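Local coordinates for takeout-like protein 1 (Epiphyas postvittana, PDB 3E8T) that probably carries hydrophobic ligands in insects, enclosing a long lipid such as ubiquinone-8 in an internal tunnel, at residues 81-86 and 127-132; 117-122 and 153-158; 123-128 and 146-151. All blocks are in the same frame, centred on the assembly; numbering follows the deposited sequence.

Contact 1: 81-86 and 127-132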
# COMPACT_ATOMS: atom_id res chain seq x y z
N LYS A 81 7.95 3.97 -21.41
CA LYS A 81 8.05 4.90 -20.29
C LYS A 81 7.14 4.47 -19.13
O LYS A 81 6.33 5.22 -18.61
CB LYS A 81 7.80 6.34 -20.70
CG LYS A 81 8.77 6.84 -21.77
CD LYS A 81 8.35 8.24 -22.19
CE LYS A 81 8.68 8.60 -23.63
NZ LYS A 81 8.16 9.97 -23.93
N ASN A 82 7.29 3.21 -18.77
CA ASN A 82 6.59 2.63 -17.62
C ASN A 82 7.63 1.93 -16.75
O ASN A 82 8.67 1.50 -17.24
CB ASN A 82 5.52 1.59 -18.05
CG ASN A 82 4.30 2.19 -18.79
OD1 ASN A 82 3.95 3.35 -18.67
ND2 ASN A 82 3.61 1.32 -19.54
N ILE A 83 7.31 1.81 -15.47
CA ILE A 83 8.11 1.09 -14.49
C ILE A 83 7.20 0.05 -13.84
O ILE A 83 6.13 0.42 -13.37
CB ILE A 83 8.66 2.01 -13.42
CG1 ILE A 83 9.37 3.23 -14.00
CG2 ILE A 83 9.61 1.29 -12.50
CD1 ILE A 83 9.57 4.39 -13.03
N GLU A 84 7.61 -1.22 -13.81
CA GLU A 84 6.87 -2.27 -13.12
C GLU A 84 7.66 -2.71 -11.92
O GLU A 84 8.84 -3.08 -12.05
CB GLU A 84 6.65 -3.47 -14.02
CG GLU A 84 5.81 -3.18 -15.25
CD GLU A 84 5.34 -4.44 -15.98
OE1 GLU A 84 5.50 -5.57 -15.45
OE2 GLU A 84 4.77 -4.29 -17.10
N VAL A 85 7.01 -2.68 -10.74
CA VAL A 85 7.60 -3.07 -9.48
C VAL A 85 6.75 -4.18 -8.85
O VAL A 85 5.54 -4.00 -8.62
CB VAL A 85 7.72 -1.88 -8.47
CG1 VAL A 85 8.46 -2.31 -7.27
CG2 VAL A 85 8.40 -0.65 -9.12
N ASP A 86 7.39 -5.30 -8.59
CA ASP A 86 6.76 -6.43 -7.91
C ASP A 86 7.41 -6.55 -6.55
O ASP A 86 8.64 -6.57 -6.45
CB ASP A 86 6.99 -7.71 -8.70
CG ASP A 86 6.22 -7.74 -9.96
OD1 ASP A 86 4.99 -7.83 -9.85
OD2 ASP A 86 6.81 -7.67 -11.05
N VAL A 127 3.85 2.13 -13.03
CA VAL A 127 3.84 3.59 -13.03
C VAL A 127 4.25 4.07 -14.41
O VAL A 127 5.23 3.57 -14.98
CB VAL A 127 4.84 4.13 -12.02
CG1 VAL A 127 5.03 5.65 -12.12
CG2 VAL A 127 4.48 3.68 -10.59
N SER A 128 3.53 5.05 -14.94
CA SER A 128 3.95 5.76 -16.13
C SER A 128 4.65 7.05 -15.76
O SER A 128 4.30 7.69 -14.77
CB SER A 128 2.78 6.03 -17.01
OG SER A 128 1.81 6.71 -16.31
N TYR A 129 5.66 7.41 -16.54
CA TYR A 129 6.45 8.60 -16.22
C TYR A 129 6.84 9.30 -17.51
O TYR A 129 6.76 8.75 -18.61
CB TYR A 129 7.73 8.23 -15.42
CG TYR A 129 8.75 7.56 -16.24
CD1 TYR A 129 9.68 8.31 -16.95
CD2 TYR A 129 8.78 6.16 -16.40
CE1 TYR A 129 10.62 7.71 -17.73
CE2 TYR A 129 9.74 5.55 -17.21
CZ TYR A 129 10.65 6.36 -17.90
OH TYR A 129 11.58 5.77 -18.70
N GLU A 130 7.33 10.52 -17.32
CA GLU A 130 7.97 11.26 -18.39
C GLU A 130 9.26 11.83 -17.84
O GLU A 130 9.29 12.25 -16.68
CB GLU A 130 7.05 12.40 -18.81
CG GLU A 130 5.84 11.97 -19.64
CD GLU A 130 6.21 11.54 -21.04
OE1 GLU A 130 6.88 12.34 -21.73
OE2 GLU A 130 5.85 10.41 -21.43
N MET A 131 10.30 11.84 -18.65
CA MET A 131 11.53 12.52 -18.33
C MET A 131 11.34 13.95 -18.78
O MET A 131 11.04 14.20 -19.97
CB MET A 131 12.72 11.92 -19.08
CG MET A 131 13.15 10.52 -18.70
SD MET A 131 13.61 10.39 -17.01
CE MET A 131 14.43 11.92 -16.73
N GLU A 132 11.46 14.88 -17.84
CA GLU A 132 11.19 16.29 -18.12
C GLU A 132 12.32 17.16 -17.64
O GLU A 132 12.83 16.97 -16.53
CB GLU A 132 9.91 16.74 -17.40
CG GLU A 132 8.67 15.95 -17.82
CD GLU A 132 7.37 16.37 -17.14
OE1 GLU A 132 7.36 17.19 -16.18
OE2 GLU A 132 6.32 15.83 -17.54

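Contact 2: 117-122 and 153-158. With UQ8 (Ubiquinone-8), chain B.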
# COMPACT_ATOMS: atom_id res chain seq x y z
N LYS A 117 -4.15 -8.41 10.04
CA LYS A 117 -2.81 -8.89 9.77
C LYS A 117 -2.81 -9.59 8.43
O LYS A 117 -3.67 -10.42 8.18
CB LYS A 117 -2.36 -9.89 10.84
CG LYS A 117 -2.37 -9.37 12.26
CD LYS A 117 -1.98 -10.43 13.26
CE LYS A 117 -0.55 -10.91 13.09
NZ LYS A 117 -0.08 -11.90 14.17
N LEU A 118 -1.89 -9.21 7.56
CA LEU A 118 -1.79 -9.74 6.22
C LEU A 118 -0.43 -10.43 6.08
O LEU A 118 0.60 -9.83 6.36
CB LEU A 118 -1.86 -8.61 5.20
CG LEU A 118 -3.07 -7.72 5.28
CD1 LEU A 118 -2.93 -6.49 4.36
CD2 LEU A 118 -4.33 -8.49 5.00
N LYS A 119 -0.44 -11.69 5.68
CA LYS A 119 0.79 -12.45 5.55
C LYS A 119 1.05 -12.73 4.09
O LYS A 119 0.22 -13.30 3.40
CB LYS A 119 0.69 -13.75 6.32
CG LYS A 119 2.00 -14.52 6.35
CD LYS A 119 1.95 -15.78 7.18
CE LYS A 119 3.39 -16.40 7.24
NZ LYS A 119 3.52 -17.80 7.79
N ASN A 120 2.22 -12.31 3.63
CA ASN A 120 2.70 -12.55 2.29
C ASN A 120 1.75 -11.94 1.27
O ASN A 120 1.29 -12.61 0.34
CB ASN A 120 2.93 -14.04 2.05
CG ASN A 120 3.83 -14.32 0.88
OD1 ASN A 120 4.60 -13.48 0.46
ND2 ASN A 120 3.72 -15.53 0.37
N ILE A 121 1.54 -10.64 1.41
CA ILE A 121 0.82 -9.92 0.40
C ILE A 121 1.78 -9.52 -0.72
O ILE A 121 2.80 -8.89 -0.44
CB ILE A 121 -0.06 -8.76 0.96
CG1 ILE A 121 -0.88 -8.13 -0.17
CG2 ILE A 121 0.78 -7.76 1.70
CD1 ILE A 121 -1.94 -7.13 0.34
N HIS A 122 1.43 -9.87 -1.95
CA HIS A 122 2.17 -9.50 -3.14
C HIS A 122 1.48 -8.37 -3.85
O HIS A 122 0.26 -8.35 -3.96
CB HIS A 122 2.32 -10.70 -4.05
CG HIS A 122 3.30 -11.71 -3.53
ND1 HIS A 122 4.49 -12.01 -4.17
CD2 HIS A 122 3.35 -12.39 -2.36
CE1 HIS A 122 5.18 -12.86 -3.44
NE2 HIS A 122 4.50 -13.14 -2.36
N LYS A 153 -1.24 -13.92 -0.36
CA LYS A 153 -0.97 -15.32 -0.70
C LYS A 153 -1.06 -16.29 0.45
O LYS A 153 -1.42 -17.45 0.22
CB LYS A 153 0.42 -15.44 -1.34
CG LYS A 153 0.50 -14.85 -2.69
CD LYS A 153 1.71 -15.35 -3.50
CE LYS A 153 1.65 -14.80 -4.86
NZ LYS A 153 0.65 -15.48 -5.71
N ASP A 154 -0.68 -15.90 1.66
CA ASP A 154 -0.61 -16.85 2.76
C ASP A 154 -1.84 -16.83 3.61
O ASP A 154 -2.43 -17.89 3.77
CB ASP A 154 0.64 -16.69 3.60
CG ASP A 154 1.88 -17.15 2.90
OD1 ASP A 154 1.83 -17.45 1.69
OD2 ASP A 154 2.90 -17.21 3.61
N ASN A 155 -2.18 -15.69 4.21
CA ASN A 155 -3.43 -15.60 4.96
C ASN A 155 -3.62 -14.18 5.47
O ASN A 155 -2.78 -13.31 5.30
CB ASN A 155 -3.56 -16.73 6.04
CG ASN A 155 -2.30 -16.88 6.91
OD1 ASN A 155 -1.89 -15.93 7.55
ND2 ASN A 155 -1.69 -18.06 6.89
N ALA A 156 -4.80 -13.97 6.00
CA ALA A 156 -5.14 -12.73 6.65
C ALA A 156 -5.95 -13.05 7.89
O ALA A 156 -6.77 -13.99 7.86
CB ALA A 156 -5.90 -11.84 5.74
N GLN A 157 -5.72 -12.29 8.95
CA GLN A 157 -6.46 -12.45 10.19
C GLN A 157 -7.07 -11.16 10.60
O GLN A 157 -6.50 -10.07 10.44
CB GLN A 157 -5.60 -12.94 11.34
CG GLN A 157 -5.17 -14.35 11.23
CD GLN A 157 -3.91 -14.43 10.55
OE1 GLN A 157 -2.98 -13.68 10.88
NE2 GLN A 157 -3.79 -15.35 9.55
N PHE A 158 -8.26 -11.30 11.12
CA PHE A 158 -9.10 -10.16 11.41
C PHE A 158 -9.34 -10.06 12.89
O PHE A 158 -9.92 -10.96 13.48
CB PHE A 158 -10.46 -10.29 10.66
CG PHE A 158 -10.31 -10.34 9.17
CD1 PHE A 158 -10.62 -9.24 8.39
CD2 PHE A 158 -9.95 -11.53 8.53
CE1 PHE A 158 -10.45 -9.27 7.06
CE2 PHE A 158 -9.81 -11.56 7.19
CZ PHE A 158 -10.02 -10.44 6.46
C45 UQ8 B . -14.93 -4.98 8.97
C44 UQ8 B . -15.11 -6.06 7.90
C46 UQ8 B . -16.07 -7.09 8.41
C43 UQ8 B . -13.80 -6.71 7.48
C42 UQ8 B . -12.71 -5.66 7.24
C41 UQ8 B . -13.02 -4.87 5.98
C39 UQ8 B . -11.77 -4.70 5.14
C40 UQ8 B . -11.27 -3.31 4.73
C38 UQ8 B . -11.11 -5.80 4.68
C37 UQ8 B . -9.95 -5.76 3.91
C36 UQ8 B . -9.42 -7.20 3.91
C34 UQ8 B . -8.05 -7.32 3.27
C35 UQ8 B . -7.44 -8.56 3.42
C33 UQ8 B . -7.44 -6.24 2.65
C32 UQ8 B . -6.22 -6.19 1.99
C31 UQ8 B . -5.69 -4.73 2.05
C29 UQ8 B . -4.44 -4.50 1.22
C30 UQ8 B . -4.33 -5.09 -0.22
C28 UQ8 B . -3.38 -3.77 1.76
C27 UQ8 B . -2.19 -3.49 1.10
C26 UQ8 B . -1.59 -2.15 1.56
C24 UQ8 B . -0.16 -1.98 1.02
C25 UQ8 B . 0.98 -2.87 1.54
C23 UQ8 B . 0.08 -1.04 0.05
C22 UQ8 B . 1.31 -0.74 -0.55
C21 UQ8 B . 1.13 0.26 -1.69
C19 UQ8 B . 2.33 0.39 -2.64
C20 UQ8 B . 2.03 1.27 -3.85
C18 UQ8 B . 3.63 0.80 -1.92
C17 UQ8 B . 4.77 1.02 -2.92
C16 UQ8 B . 6.16 0.95 -2.26
C14 UQ8 B . 7.19 1.54 -3.21
C15 UQ8 B . 7.06 1.25 -4.72
C13 UQ8 B . 8.22 2.36 -2.76
C12 UQ8 B . 9.16 2.94 -3.60
C11 UQ8 B . 10.52 3.21 -2.92
C9 UQ8 B . 11.66 3.25 -3.95
C10 UQ8 B . 11.16 3.45 -5.39
C8 UQ8 B . 12.65 4.34 -3.55
C7 UQ8 B . 12.63 5.54 -4.51
C6 UQ8 B . 13.50 5.33 -5.77
C1 UQ8 B . 12.99 5.70 -7.02
C1M UQ8 B . 11.71 6.25 -7.08
C2 UQ8 B . 13.74 5.53 -8.20
O2 UQ8 B . 13.29 5.86 -9.30
C3 UQ8 B . 15.01 4.99 -8.14
O3 UQ8 B . 15.73 4.82 -9.28
C3M UQ8 B . 16.42 6.03 -9.60
C4 UQ8 B . 15.54 4.60 -6.91
O4 UQ8 B . 16.80 4.07 -6.87
C4M UQ8 B . 16.91 2.96 -7.78
C5 UQ8 B . 14.79 4.77 -5.74
O5 UQ8 B . 15.29 4.43 -4.66

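Contact 3: 123-128 and 146-151. With UQ8 (Ubiquinone-8), chain B.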
# COMPACT_ATOMS: atom_id res chain seq x y z
N ILE A 123 2.28 -7.39 -4.25
CA ILE A 123 1.82 -6.19 -4.88
C ILE A 123 2.51 -6.03 -6.24
O ILE A 123 3.69 -6.23 -6.36
CB ILE A 123 2.11 -4.92 -4.04
CG1 ILE A 123 1.53 -5.06 -2.65
CG2 ILE A 123 1.62 -3.67 -4.71
CD1 ILE A 123 0.10 -5.10 -2.57
N HIS A 124 1.74 -5.71 -7.26
CA HIS A 124 2.22 -5.39 -8.61
C HIS A 124 1.85 -3.94 -8.92
O HIS A 124 0.68 -3.60 -9.04
CB HIS A 124 1.63 -6.35 -9.65
CG HIS A 124 2.09 -6.11 -11.06
ND1 HIS A 124 3.33 -6.50 -11.50
CD2 HIS A 124 1.47 -5.54 -12.13
CE1 HIS A 124 3.46 -6.16 -12.78
NE2 HIS A 124 2.34 -5.60 -13.19
N LEU A 125 2.87 -3.09 -9.00
CA LEU A 125 2.71 -1.67 -9.25
C LEU A 125 3.25 -1.34 -10.64
O LEU A 125 4.36 -1.73 -10.98
CB LEU A 125 3.52 -0.89 -8.20
CG LEU A 125 3.73 0.60 -8.40
CD1 LEU A 125 2.40 1.34 -8.19
CD2 LEU A 125 4.80 1.10 -7.44
N VAL A 126 2.49 -0.60 -11.43
CA VAL A 126 2.93 -0.09 -12.71
C VAL A 126 2.79 1.42 -12.66
O VAL A 126 1.73 1.93 -12.27
CB VAL A 126 2.13 -0.67 -13.88
CG1 VAL A 126 2.73 -0.15 -15.21
CG2 VAL A 126 2.08 -2.19 -13.79
N VAL A 127 3.85 2.13 -13.03
CA VAL A 127 3.84 3.59 -13.03
C VAL A 127 4.25 4.07 -14.41
O VAL A 127 5.23 3.57 -14.98
CB VAL A 127 4.84 4.13 -12.02
CG1 VAL A 127 5.03 5.65 -12.12
CG2 VAL A 127 4.48 3.68 -10.59
N SER A 128 3.53 5.05 -14.94
CA SER A 128 3.95 5.76 -16.13
C SER A 128 4.65 7.05 -15.76
O SER A 128 4.30 7.69 -14.77
CB SER A 128 2.78 6.03 -17.01
OG SER A 128 1.81 6.71 -16.31
N TYR A 146 -0.50 5.57 -12.07
CA TYR A 146 -0.16 4.27 -11.62
C TYR A 146 -1.35 3.36 -11.59
O TYR A 146 -2.53 3.80 -11.54
CB TYR A 146 0.50 4.32 -10.22
CG TYR A 146 -0.48 4.70 -9.14
CD1 TYR A 146 -1.15 3.75 -8.40
CD2 TYR A 146 -0.78 6.05 -8.91
CE1 TYR A 146 -2.08 4.11 -7.45
CE2 TYR A 146 -1.70 6.42 -7.95
CZ TYR A 146 -2.33 5.44 -7.23
OH TYR A 146 -3.25 5.85 -6.27
N THR A 147 -1.05 2.06 -11.57
CA THR A 147 -2.01 1.02 -11.22
C THR A 147 -1.40 0.08 -10.21
O THR A 147 -0.19 -0.12 -10.23
CB THR A 147 -2.43 0.18 -12.42
OG1 THR A 147 -1.33 -0.50 -12.95
CG2 THR A 147 -3.05 1.04 -13.53
N VAL A 148 -2.22 -0.46 -9.32
CA VAL A 148 -1.75 -1.43 -8.37
C VAL A 148 -2.74 -2.57 -8.32
O VAL A 148 -3.96 -2.36 -8.32
CB VAL A 148 -1.57 -0.81 -6.98
CG1 VAL A 148 -0.85 -1.76 -6.08
CG2 VAL A 148 -0.84 0.50 -7.05
N THR A 149 -2.20 -3.77 -8.23
CA THR A 149 -2.95 -4.97 -7.94
C THR A 149 -2.28 -5.70 -6.76
O THR A 149 -1.12 -5.48 -6.48
CB THR A 149 -3.07 -5.90 -9.12
OG1 THR A 149 -1.77 -6.32 -9.50
CG2 THR A 149 -3.78 -5.22 -10.31
N PHE A 150 -3.03 -6.57 -6.13
CA PHE A 150 -2.56 -7.27 -4.97
C PHE A 150 -3.05 -8.72 -4.95
O PHE A 150 -4.07 -9.08 -5.58
CB PHE A 150 -2.96 -6.53 -3.67
CG PHE A 150 -4.41 -6.62 -3.35
CD1 PHE A 150 -4.91 -7.66 -2.60
CD2 PHE A 150 -5.30 -5.73 -3.92
CE1 PHE A 150 -6.27 -7.77 -2.36
CE2 PHE A 150 -6.68 -5.85 -3.68
CZ PHE A 150 -7.14 -6.89 -2.92
N ASP A 151 -2.34 -9.52 -4.18
CA ASP A 151 -2.73 -10.91 -3.94
C ASP A 151 -2.22 -11.29 -2.56
O ASP A 151 -0.99 -11.36 -2.35
CB ASP A 151 -2.05 -11.76 -5.02
CG ASP A 151 -2.29 -13.23 -4.90
OD1 ASP A 151 -3.00 -13.68 -4.01
OD2 ASP A 151 -1.71 -13.99 -5.75
C45 UQ8 B . -14.93 -4.98 8.97
C44 UQ8 B . -15.11 -6.06 7.90
C46 UQ8 B . -16.07 -7.09 8.41
C43 UQ8 B . -13.80 -6.71 7.48
C42 UQ8 B . -12.71 -5.66 7.24
C41 UQ8 B . -13.02 -4.87 5.98
C39 UQ8 B . -11.77 -4.70 5.14
C40 UQ8 B . -11.27 -3.31 4.73
C38 UQ8 B . -11.11 -5.80 4.68
C37 UQ8 B . -9.95 -5.76 3.91
C36 UQ8 B . -9.42 -7.20 3.91
C34 UQ8 B . -8.05 -7.32 3.27
C35 UQ8 B . -7.44 -8.56 3.42
C33 UQ8 B . -7.44 -6.24 2.65
C32 UQ8 B . -6.22 -6.19 1.99
C31 UQ8 B . -5.69 -4.73 2.05
C29 UQ8 B . -4.44 -4.50 1.22
C30 UQ8 B . -4.33 -5.09 -0.22
C28 UQ8 B . -3.38 -3.77 1.76
C27 UQ8 B . -2.19 -3.49 1.10
C26 UQ8 B . -1.59 -2.15 1.56
C24 UQ8 B . -0.16 -1.98 1.02
C25 UQ8 B . 0.98 -2.87 1.54
C23 UQ8 B . 0.08 -1.04 0.05
C22 UQ8 B . 1.31 -0.74 -0.55
C21 UQ8 B . 1.13 0.26 -1.69
C19 UQ8 B . 2.33 0.39 -2.64
C20 UQ8 B . 2.03 1.27 -3.85
C18 UQ8 B . 3.63 0.80 -1.92
C17 UQ8 B . 4.77 1.02 -2.92
C16 UQ8 B . 6.16 0.95 -2.26
C14 UQ8 B . 7.19 1.54 -3.21
C15 UQ8 B . 7.06 1.25 -4.72
C13 UQ8 B . 8.22 2.36 -2.76
C12 UQ8 B . 9.16 2.94 -3.60
C11 UQ8 B . 10.52 3.21 -2.92
C9 UQ8 B . 11.66 3.25 -3.95
C10 UQ8 B . 11.16 3.45 -5.39
C8 UQ8 B . 12.65 4.34 -3.55
C7 UQ8 B . 12.63 5.54 -4.51
C6 UQ8 B . 13.50 5.33 -5.77
C1 UQ8 B . 12.99 5.70 -7.02
C1M UQ8 B . 11.71 6.25 -7.08
C2 UQ8 B . 13.74 5.53 -8.20
O2 UQ8 B . 13.29 5.86 -9.30
C3 UQ8 B . 15.01 4.99 -8.14
O3 UQ8 B . 15.73 4.82 -9.28
C3M UQ8 B . 16.42 6.03 -9.60
C4 UQ8 B . 15.54 4.60 -6.91
O4 UQ8 B . 16.80 4.07 -6.87
C4M UQ8 B . 16.91 2.96 -7.78
C5 UQ8 B . 14.79 4.77 -5.74
O5 UQ8 B . 15.29 4.43 -4.66
O HOH W 1 -0.85 -2.93 -11.53

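Contact 1: 81-86 and 127-132
Val-127 O takes the shortest polar bond here, 2.8 Å from Ile-83 N. Val-127 N returns a bond to Ile-83 O, closing an antiparallel hydrogen-bonded pair. One step along, Asn-82, just before Ile-83, faces Ser-128 as a non-hydrogen-bonded pair, and beyond it Tyr-129 N reaches Lys-81 O at 3.1 Å. Lys-81 and Asn-82 both face Asp-77 on the preceding strand, a G1 beta bulge, and there strand 82-100 begins.

Tyr-129 has CG between its backbone N and carbonyl carbon (chi1 72°), which swings the ring back over the start of the other strand. Lys-81 CB lies over one ring face, 4.2 Å from the centroid, a CH-pi contact. Ile-83 is branched and apolar, as suits its buried place; its side chain and that of Tyr-129 cross at about a right angle, with Ile-83 CG1 3.8 Å from Tyr-129 CD2. The far end of Lys-81 runs on to Glu-130, where NZ makes a long salt bridge to OE2 at 3.4 Å, tentative because it rests on one of two glutamate conformers.

Close backbone bonds and aromatic packing thus contrast with an ion pair whose length and second conformer suggest a loose association at the partly exposed side.

Contact 2: 117-122 and 153-158
Backbone bonds join Lys-117 and Gln-157 in both directions, N to O at 2.9 Å each way, as an antiparallel hydrogen-bonded pair. Lys-119 N then gives a bond to Asn-155 O. In return Lys-119 O is met by two successive amides, Asp-154 N at 3.3 Å and, weakly, Asn-155 N: a classic beta bulge. Past it, Lys-153 N bonds to Asn-120 O, as both chains turn a corner.

Among the polar side chains, Asn-120 ND2 points almost straight at Asp-154 OD1 (3.0 Å, 175° at the hydrogen), arriving from above the carboxylate plane although the oxygen lies in the plane of the amide. Asn-120 has CG anti to its backbone N (chi1 -161°), which brings ND2 above the carboxylate, the two planes 72° apart, and asparagine also suits the left-handed backbone of the corner. The other end of the amide, OD1, takes a weak bond from His-122 NE2. An alanine in place of Asp-154 would probably cost the Asn-120 amide this acceptor, leaving it, of the bonds described, only the weak one from His-122.

Aliphatic contacts complete the account. Lys-153 spreads its methylenes across one face of the His-122 ring, CD 3.8 Å from the centroid, while its ammonium turns to Asp-151 in a salt bridge. On the other side of the sheet Leu-118 CD2 touches Ala-156 CB at 3.8 Å and C35 of ubiquinone at 3.5 Å; a small alanine suits a place where Leu-118 and Trp-182 of helix 182-211 both pack on it.

Leu-118, Ile-121 and Phe-158 line the ligand pocket, so this bulged corner of a strongly curled antiparallel sheet has a polar outer surface and an apolar inner one, as befits a lipid-binding JHBP-family fold.

Contact 3: 123-128 and 146-151
The beta hairpin of strands 113-133 and 139-153 supplies this contact, a regular antiparallel pairing with its axes 4.7 Å apart. His-124 with Thr-149 and Val-126 with Thr-147 are hydrogen-bonded pairs, each joined by two N-H to O bonds; the bond from Thr-147 N to Val-126 O is 2.9 Å long. Leu-125 with Val-148 between them, and Ile-123 with Phe-150 and Val-127 with Tyr-146 beyond, are non-hydrogen-bonded pairs.

The side chains of those three pairs share one face. Ile-123 CG2 and Leu-125 CD1 touch the two methyls of Val-148, CG1 and CG2 respectively, in one of two valine conformers, so the closeness of these contacts is doubtful evidence of strain. The other end of the isoleucine, CD1, rests on Phe-150 CB at 3.6 Å. The second methyl of Leu-125, CD2, reaches ubiquinone C15 at 3.5 Å. This is the inner face of the curled sheet of the JHBP-family fold, where Leu-125 and Phe-150 belong to the ligand pocket and helix 182-211 packs against Val-148 and Phe-150. Phe-150 CG sits between the backbone N and the carbonyl carbon (chi1 72°), which turns the ring so that one face meets the ligand methyl C30, 3.5 Å from CG. Tyr-146 packs its CB on Val-127 CG2 and sends its hydroxyl to Glu-195 of that helix.

On the opposite face the threonines suit an exposed side of the strand, being branched at CB yet polar. Thr-149 lies alongside His-124, Thr-149 OG1 3.4 Å from His-124 CB, and the imidazole ND1 bonds to Asp-86. Water 1 gives a hydrogen bond to His-124 O and also bonds to Thr-147 OG1, at 2.9 Å.

How the contacts relate
All three contacts use the long strand 113-133, at successive places along it. Contact 3, nearest the centre of the chain, and contact 1, toward one end, are partly buried; contact 2 is a surface contact, with contact 1 on the opposite side of the centre. Contacts 1 and 3 share Val-127 and Ser-128; Val-127 pairs with Ile-83 in one and Tyr-146 in the other, and His-124 to Asp-86 joins them further. His-122 O to Asp-151 N links contacts 2 and 3. Chemistry follows place: methyl packing dominates contact 3, an aromatic ring and a loose ion pair mark contact 1, and contact 2 has an amide-carboxylate bond and a lysine chain over a histidine. Contacts 2 and 3 both touch ubiquinone.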